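Local coordinates for cell division control protein 4 (PDB 3V7D) that recognises phosphorylated target proteins, such as the CDK inhibitor SIC1, as the substrate-binding subunit of an SCF ubiquitin ligase, at residues His389-Ser394 against Glu411-Ile416; Ile396-Val401 against Asp434-Val439. The protein carries 1 engineered substitution. One frame throughout, in Å; residues are numbered along the deposited sequence.

Interaction 1 (His389-Ser394 against Glu411-Ile416); sequences HHTNLS and ENQFNI
The seventh WD repeat of the beta-propeller opens with a loop whose H390, T391 and N392 close onto Q413, at the start of strand 413-418. A type I turn from H390 to L393 folds this loop. In the Q413 side chain, NE2 donates to T391 OG1 (2.9 Å), which lies close to the plane of the amide. Q413 OE1 lies over one face of the H390 ring, 3.5 Å from H390 CG, with ring and amide planes only 20° apart. Q413 OE1 also receives N415 ND2 (3.0 Å, nearly straight at 168°) and a water that accepts from T391 N, so both ends of the amide are held and its rotation is fixed. N415 ND2 sits over that face too, offset toward the rim. N392 turns its CG in between its own backbone N and carbonyl carbon (chi1 65°), which brings ND2 in its amide plane to E411 O at 2.7 Å. N392 OD1 accepts from S394 N (3.2 Å), closing an Asx turn, and from S394 OG (2.7 Å), both from the same side of the carbonyl plane. Replacing N392 with an alanine would probably leave E411 O without this donor and S394 N without its acceptor. H390 bonds through ND1 to S410 and through NE2 to S408; the NE2 bond, to a serine on the blade's second strand 405-410, matches the histidine-to-serine link of the WD-repeat tetrad.

Interaction 2 (Ile396-Val401 against Asp434-Val439); sequences ITTFYV and DQIWSV
Where two neighbouring propeller blades meet on the inner side of the ring, beside the bound peptide, T397 and T398 of one innermost strand reach the backbone of the next. Strands 396-401 and 435-439 run in nearly the same direction, 20° apart with axes 5.6 Å from each other, and the hydrogen bonds between them are made by threonine hydroxyls. A classic beta bulge, in which T397 and T398 both face G409, lets these two consecutive side chains point toward the other blade. T397 OG1 gives a short bond of 2.5 Å to I436 O, lying in the carbonyl plane. A water donates to T397 OG1 (3.0 Å) and to Q435 OE1 (2.6 Å) and accepts from I436 N, so it ties the hydroxyl to both the backbone and a side chain of the facing strand. T398 places OG1 anti to its own N (chi1 -176°), where the hydroxyl accepts from V439 N at 3.1 Å; its methyl CG2 meanwhile packs on I436 CG2 at 3.7 Å. Further along, V439 CG1 lies against the F399-Y400 peptide, 3.6 Å from Y400 N, and Y400 CB rests on V439 O. W437 points away from strand 396-401 and packs on a polar side chain of the bound peptide, whose backbone T397 touches. Outward from the channel, strand 405-410 pairs with 396-401 and strand 445-452 with 435-442, while F399 faces the preceding blade through L357 on strand 355-360 and V366 on strand 364-369.

Overall arrangement
Both contacts involve the blade of the seventh WD repeat: interaction 1 closes its entry loop onto its third strand, whereas interaction 2 joins its innermost strand to the following blade. Their centres are about 10 Å apart, and interaction 2 lies nearer the centre of the chain (about 13 Å against 21 Å). Along the sequence their segments alternate. They meet directly where N412 N lies 2.9 Å from D434 O, a probable hydrogen bond, and where H390 ND1 packs 3.6 Å from I396 CD1. F414 extends the link by touching I436 and V439. Of the two, interaction 2 is the one beside the bound peptide, with interaction 1 farther out on the blade.

Interaction 1 (His389-Ser394 against Glu411-Ile416)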
loop_
_atom_site.group_PDB
_atom_site.type_symbol
_atom_site.label_atom_id
_atom_site.label_comp_id
_atom_site.label_asym_id
_atom_site.label_seq_id
_atom_site.Cartn_x
_atom_site.Cartn_y
_atom_site.Cartn_z
ATOM N N HIS B 389 20.621 4.590 -7.580
ATOM C CA HIS B 389 21.844 5.131 -7.007
ATOM C C HIS B 389 21.877 6.649 -7.165
ATOM O O HIS B 389 21.721 7.168 -8.265
ATOM C CB HIS B 389 23.059 4.509 -7.699
ATOM C CG HIS B 389 24.182 4.182 -6.769
ATOM N ND1 HIS B 389 24.555 2.887 -6.481
ATOM C CD2 HIS B 389 25.014 4.980 -6.058
ATOM C CE1 HIS B 389 25.573 2.901 -5.639
ATOM N NE2 HIS B 389 25.869 4.159 -5.364
ATOM N N HIS B 390 22.061 7.364 -6.062
ATOM C CA HIS B 390 22.236 8.807 -6.140
ATOM C C HIS B 390 23.559 9.101 -6.847
ATOM O O HIS B 390 24.602 8.561 -6.478
ATOM C CB HIS B 390 22.184 9.439 -4.745
ATOM C CG HIS B 390 20.798 9.538 -4.180
ATOM N ND1 HIS B 390 20.467 10.403 -3.159
ATOM C CD2 HIS B 390 19.657 8.882 -4.504
ATOM C CE1 HIS B 390 19.183 10.275 -2.876
ATOM N NE2 HIS B 390 18.669 9.357 -3.676
ATOM N N THR B 391 23.504 9.941 -7.877
ATOM C CA THR B 391 24.634 10.133 -8.783
ATOM C C THR B 391 25.874 10.738 -8.127
ATOM O O THR B 391 26.983 10.578 -8.636
ATOM C CB THR B 391 24.247 10.999 -10.004
ATOM O OG1 THR B 391 23.644 12.217 -9.553
ATOM C CG2 THR B 391 23.268 10.257 -10.904
ATOM N N ASN B 392 25.703 11.440 -7.012
ATOM C CA ASN B 392 26.869 12.007 -6.339
ATOM C C ASN B 392 27.492 11.029 -5.348
ATOM O O ASN B 392 28.445 11.364 -4.649
ATOM C CB ASN B 392 26.569 13.367 -5.690
ATOM C CG ASN B 392 25.555 13.276 -4.566
ATOM O OD1 ASN B 392 25.061 12.197 -4.231
ATOM N ND2 ASN B 392 25.246 14.420 -3.966
ATOM N N LEU B 393 26.939 9.819 -5.304
ATOM C CA LEU B 393 27.496 8.730 -4.507
ATOM C C LEU B 393 27.572 9.084 -3.025
ATOM O O LEU B 393 28.415 8.567 -2.292
ATOM C CB LEU B 393 28.877 8.332 -5.037
ATOM C CG LEU B 393 28.899 7.958 -6.518
ATOM C CD1 LEU B 393 30.310 7.614 -6.973
ATOM C CD2 LEU B 393 27.939 6.805 -6.794
ATOM N N SER B 394 26.690 9.973 -2.591
ATOM C CA SER B 394 26.621 10.340 -1.187
ATOM C C SER B 394 25.727 9.349 -0.452
ATOM O O SER B 394 24.817 8.765 -1.039
ATOM C CB SER B 394 26.071 11.756 -1.031
ATOM O OG SER B 394 24.770 11.852 -1.594
ATOM N N GLU B 411 22.882 14.153 0.627
ATOM C CA GLU B 411 23.520 15.448 0.450
ATOM C C GLU B 411 23.293 15.992 -0.957
ATOM O O GLU B 411 23.628 15.338 -1.947
ATOM C CB GLU B 411 25.013 15.344 0.752
ATOM C CG GLU B 411 25.747 16.665 0.677
ATOM C CD GLU B 411 27.168 16.560 1.191
ATOM O OE1 GLU B 411 27.360 16.598 2.427
ATOM O OE2 GLU B 411 28.091 16.429 0.358
ATOM N N ASN B 412 22.689 17.177 -1.024
ATOM C CA ASN B 412 22.389 17.864 -2.282
ATOM C C ASN B 412 21.388 17.165 -3.201
ATOM O O ASN B 412 21.167 17.611 -4.329
ATOM C CB ASN B 412 23.673 18.177 -3.056
ATOM C CG ASN B 412 24.572 19.147 -2.321
ATOM O OD1 ASN B 412 24.103 20.118 -1.725
ATOM N ND2 ASN B 412 25.873 18.886 -2.354
ATOM N N GLN B 413 20.776 16.084 -2.729
ATOM C CA GLN B 413 19.858 15.327 -3.584
ATOM C C GLN B 413 18.524 14.969 -2.935
ATOM O O GLN B 413 18.465 14.504 -1.795
ATOM C CB GLN B 413 20.523 14.054 -4.111
ATOM C CG GLN B 413 21.672 14.303 -5.070
ATOM C CD GLN B 413 21.737 13.258 -6.167
ATOM O OE1 GLN B 413 20.877 12.380 -6.260
ATOM N NE2 GLN B 413 22.751 13.354 -7.012
ATOM N N PHE B 414 17.457 15.177 -3.692
ATOM C CA PHE B 414 16.113 14.826 -3.269
ATOM C C PHE B 414 15.403 14.306 -4.512
ATOM O O PHE B 414 15.111 15.070 -5.434
ATOM C CB PHE B 414 15.410 16.060 -2.699
ATOM C CG PHE B 414 14.025 15.793 -2.171
ATOM C CD1 PHE B 414 13.841 15.230 -0.918
ATOM C CD2 PHE B 414 12.906 16.137 -2.917
ATOM C CE1 PHE B 414 12.568 14.996 -0.423
ATOM C CE2 PHE B 414 11.627 15.905 -2.431
ATOM C CZ PHE B 414 11.458 15.335 -1.180
ATOM N N ASN B 415 15.157 12.999 -4.546
ATOM C CA ASN B 415 14.637 12.341 -5.743
ATOM C C ASN B 415 13.278 11.663 -5.551
ATOM O O ASN B 415 13.012 11.054 -4.517
ATOM C CB ASN B 415 15.646 11.312 -6.258
ATOM C CG ASN B 415 16.984 11.933 -6.608
ATOM O OD1 ASN B 415 17.048 12.930 -7.324
ATOM N ND2 ASN B 415 18.061 11.351 -6.093
ATOM N N ILE B 416 12.433 11.765 -6.569
ATOM C CA ILE B 416 11.139 11.102 -6.576
ATOM C C ILE B 416 11.110 10.126 -7.748
ATOM O O ILE B 416 11.274 10.531 -8.906
ATOM C CB ILE B 416 9.989 12.129 -6.702
ATOM C CG1 ILE B 416 10.053 13.140 -5.555
ATOM C CG2 ILE B 416 8.629 11.432 -6.725
ATOM C CD1 ILE B 416 8.981 14.207 -5.614
HETATM O O HOH W 1 20.585 10.775 -8.466
#

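Interaction 2 (Ile396-Val401 against Asp434-Val439)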
loop_
_atom_site.group_PDB
_atom_site.type_symbol
_atom_site.label_atom_id
_atom_site.label_comp_id
_atom_site.label_asym_id
_atom_site.label_seq_id
_atom_site.Cartn_x
_atom_site.Cartn_y
_atom_site.Cartn_z
ATOM N N ILE B 396 22.890 7.614 1.585
ATOM C CA ILE B 396 21.460 7.863 1.720
ATOM C C ILE B 396 21.122 8.178 3.172
ATOM O O ILE B 396 21.358 7.361 4.061
ATOM C CB ILE B 396 20.610 6.672 1.252
ATOM C CG1 ILE B 396 20.958 6.305 -0.192
ATOM C CG2 ILE B 396 19.124 7.009 1.370
ATOM C CD1 ILE B 396 20.773 7.447 -1.168
ATOM N N THR B 397 20.581 9.367 3.415
ATOM C CA THR B 397 20.247 9.778 4.774
ATOM C C THR B 397 18.816 9.394 5.142
ATOM O O THR B 397 18.517 9.109 6.302
ATOM C CB THR B 397 20.432 11.294 4.962
ATOM O OG1 THR B 397 19.738 11.988 3.921
ATOM C CG2 THR B 397 21.904 11.661 4.894
ATOM N N THR B 398 17.935 9.378 4.146
ATOM C CA THR B 398 16.533 9.054 4.383
ATOM C C THR B 398 15.820 8.680 3.087
ATOM O O THR B 398 16.204 9.120 2.006
ATOM C CB THR B 398 15.777 10.233 5.056
ATOM O OG1 THR B 398 14.434 9.838 5.356
ATOM C CG2 THR B 398 15.736 11.455 4.142
ATOM N N PHE B 399 14.786 7.856 3.205
ATOM C CA PHE B 399 13.878 7.614 2.093
ATOM C C PHE B 399 12.530 7.171 2.624
ATOM O O PHE B 399 12.411 6.749 3.771
ATOM C CB PHE B 399 14.437 6.575 1.110
ATOM C CG PHE B 399 14.297 5.144 1.573
ATOM C CD1 PHE B 399 15.299 4.539 2.313
ATOM C CD2 PHE B 399 13.174 4.398 1.243
ATOM C CE1 PHE B 399 15.181 3.222 2.726
ATOM C CE2 PHE B 399 13.045 3.083 1.655
ATOM C CZ PHE B 399 14.049 2.492 2.395
ATOM N N TYR B 400 11.509 7.272 1.784
ATOM C CA TYR B 400 10.197 6.763 2.136
ATOM C C TYR B 400 9.611 6.139 0.893
ATOM O O TYR B 400 9.980 6.510 -0.223
ATOM C CB TYR B 400 9.293 7.872 2.667
ATOM C CG TYR B 400 8.171 7.358 3.551
ATOM C CD1 TYR B 400 8.381 7.132 4.906
ATOM C CD2 TYR B 400 6.904 7.103 3.030
ATOM C CE1 TYR B 400 7.361 6.665 5.720
ATOM C CE2 TYR B 400 5.875 6.637 3.840
ATOM C CZ TYR B 400 6.111 6.421 5.181
ATOM O OH TYR B 400 5.096 5.959 5.990
ATOM N N VAL B 401 8.704 5.185 1.072
ATOM C CA VAL B 401 8.259 4.405 -0.070
ATOM C C VAL B 401 6.841 3.858 0.066
ATOM O O VAL B 401 6.370 3.552 1.167
ATOM C CB VAL B 401 9.244 3.243 -0.341
ATOM C CG1 VAL B 401 9.083 2.143 0.709
ATOM C CG2 VAL B 401 9.061 2.686 -1.749
ATOM N N ASP B 434 20.593 21.389 1.244
ATOM C CA ASP B 434 21.955 20.862 1.316
ATOM C C ASP B 434 21.938 19.436 1.859
ATOM O O ASP B 434 22.737 18.595 1.449
ATOM C CB ASP B 434 22.837 21.738 2.210
ATOM C CG ASP B 434 23.099 23.109 1.615
ATOM O OD1 ASP B 434 23.263 23.205 0.380
ATOM O OD2 ASP B 434 23.143 24.089 2.388
ATOM N N GLN B 435 21.028 19.179 2.795
ATOM C CA GLN B 435 20.835 17.838 3.335
ATOM C C GLN B 435 19.349 17.545 3.463
ATOM O O GLN B 435 18.544 18.452 3.681
ATOM C CB GLN B 435 21.495 17.699 4.709
ATOM C CG GLN B 435 22.977 18.009 4.735
ATOM C CD GLN B 435 23.838 16.817 4.373
ATOM O OE1 GLN B 435 23.332 15.738 4.052
ATOM N NE2 GLN B 435 25.155 17.003 4.433
ATOM N N ILE B 436 18.988 16.275 3.317
ATOM C CA ILE B 436 17.631 15.830 3.601
ATOM C C ILE B 436 17.702 14.914 4.810
ATOM O O ILE B 436 18.200 13.798 4.713
ATOM C CB ILE B 436 17.028 15.050 2.423
ATOM C CG1 ILE B 436 17.300 15.779 1.102
ATOM C CG2 ILE B 436 15.533 14.820 2.647
ATOM C CD1 ILE B 436 16.614 17.120 0.996
ATOM N N TRP B 437 17.222 15.389 5.954
ATOM C CA TRP B 437 17.360 14.624 7.188
ATOM C C TRP B 437 16.283 13.557 7.325
ATOM O O TRP B 437 16.546 12.456 7.797
ATOM C CB TRP B 437 17.360 15.550 8.407
ATOM C CG TRP B 437 18.503 16.523 8.409
ATOM C CD1 TRP B 437 18.423 17.886 8.445
ATOM C CD2 TRP B 437 19.901 16.204 8.351
ATOM N NE1 TRP B 437 19.684 18.433 8.424
ATOM C CE2 TRP B 437 20.607 17.423 8.362
ATOM C CE3 TRP B 437 20.621 15.006 8.293
ATOM C CZ2 TRP B 437 21.997 17.478 8.320
ATOM C CZ3 TRP B 437 22.003 15.064 8.250
ATOM C CH2 TRP B 437 22.676 16.291 8.264
ATOM N N SER B 438 15.068 13.882 6.904
ATOM C CA SER B 438 13.967 12.944 7.039
ATOM C C SER B 438 12.885 13.241 6.014
ATOM O O SER B 438 12.539 14.398 5.787
ATOM C CB SER B 438 13.389 13.007 8.453
ATOM O OG SER B 438 12.421 11.994 8.644
ATOM N N VAL B 439 12.365 12.191 5.387
ATOM C CA VAL B 439 11.297 12.344 4.413
ATOM C C VAL B 439 10.168 11.348 4.699
ATOM O O VAL B 439 10.404 10.218 5.127
ATOM C CB VAL B 439 11.819 12.211 2.949
ATOM C CG1 VAL B 439 12.079 10.754 2.580
ATOM C CG2 VAL B 439 10.831 12.816 1.984
HETATM O O HOH W 2 21.211 14.503 3.279
#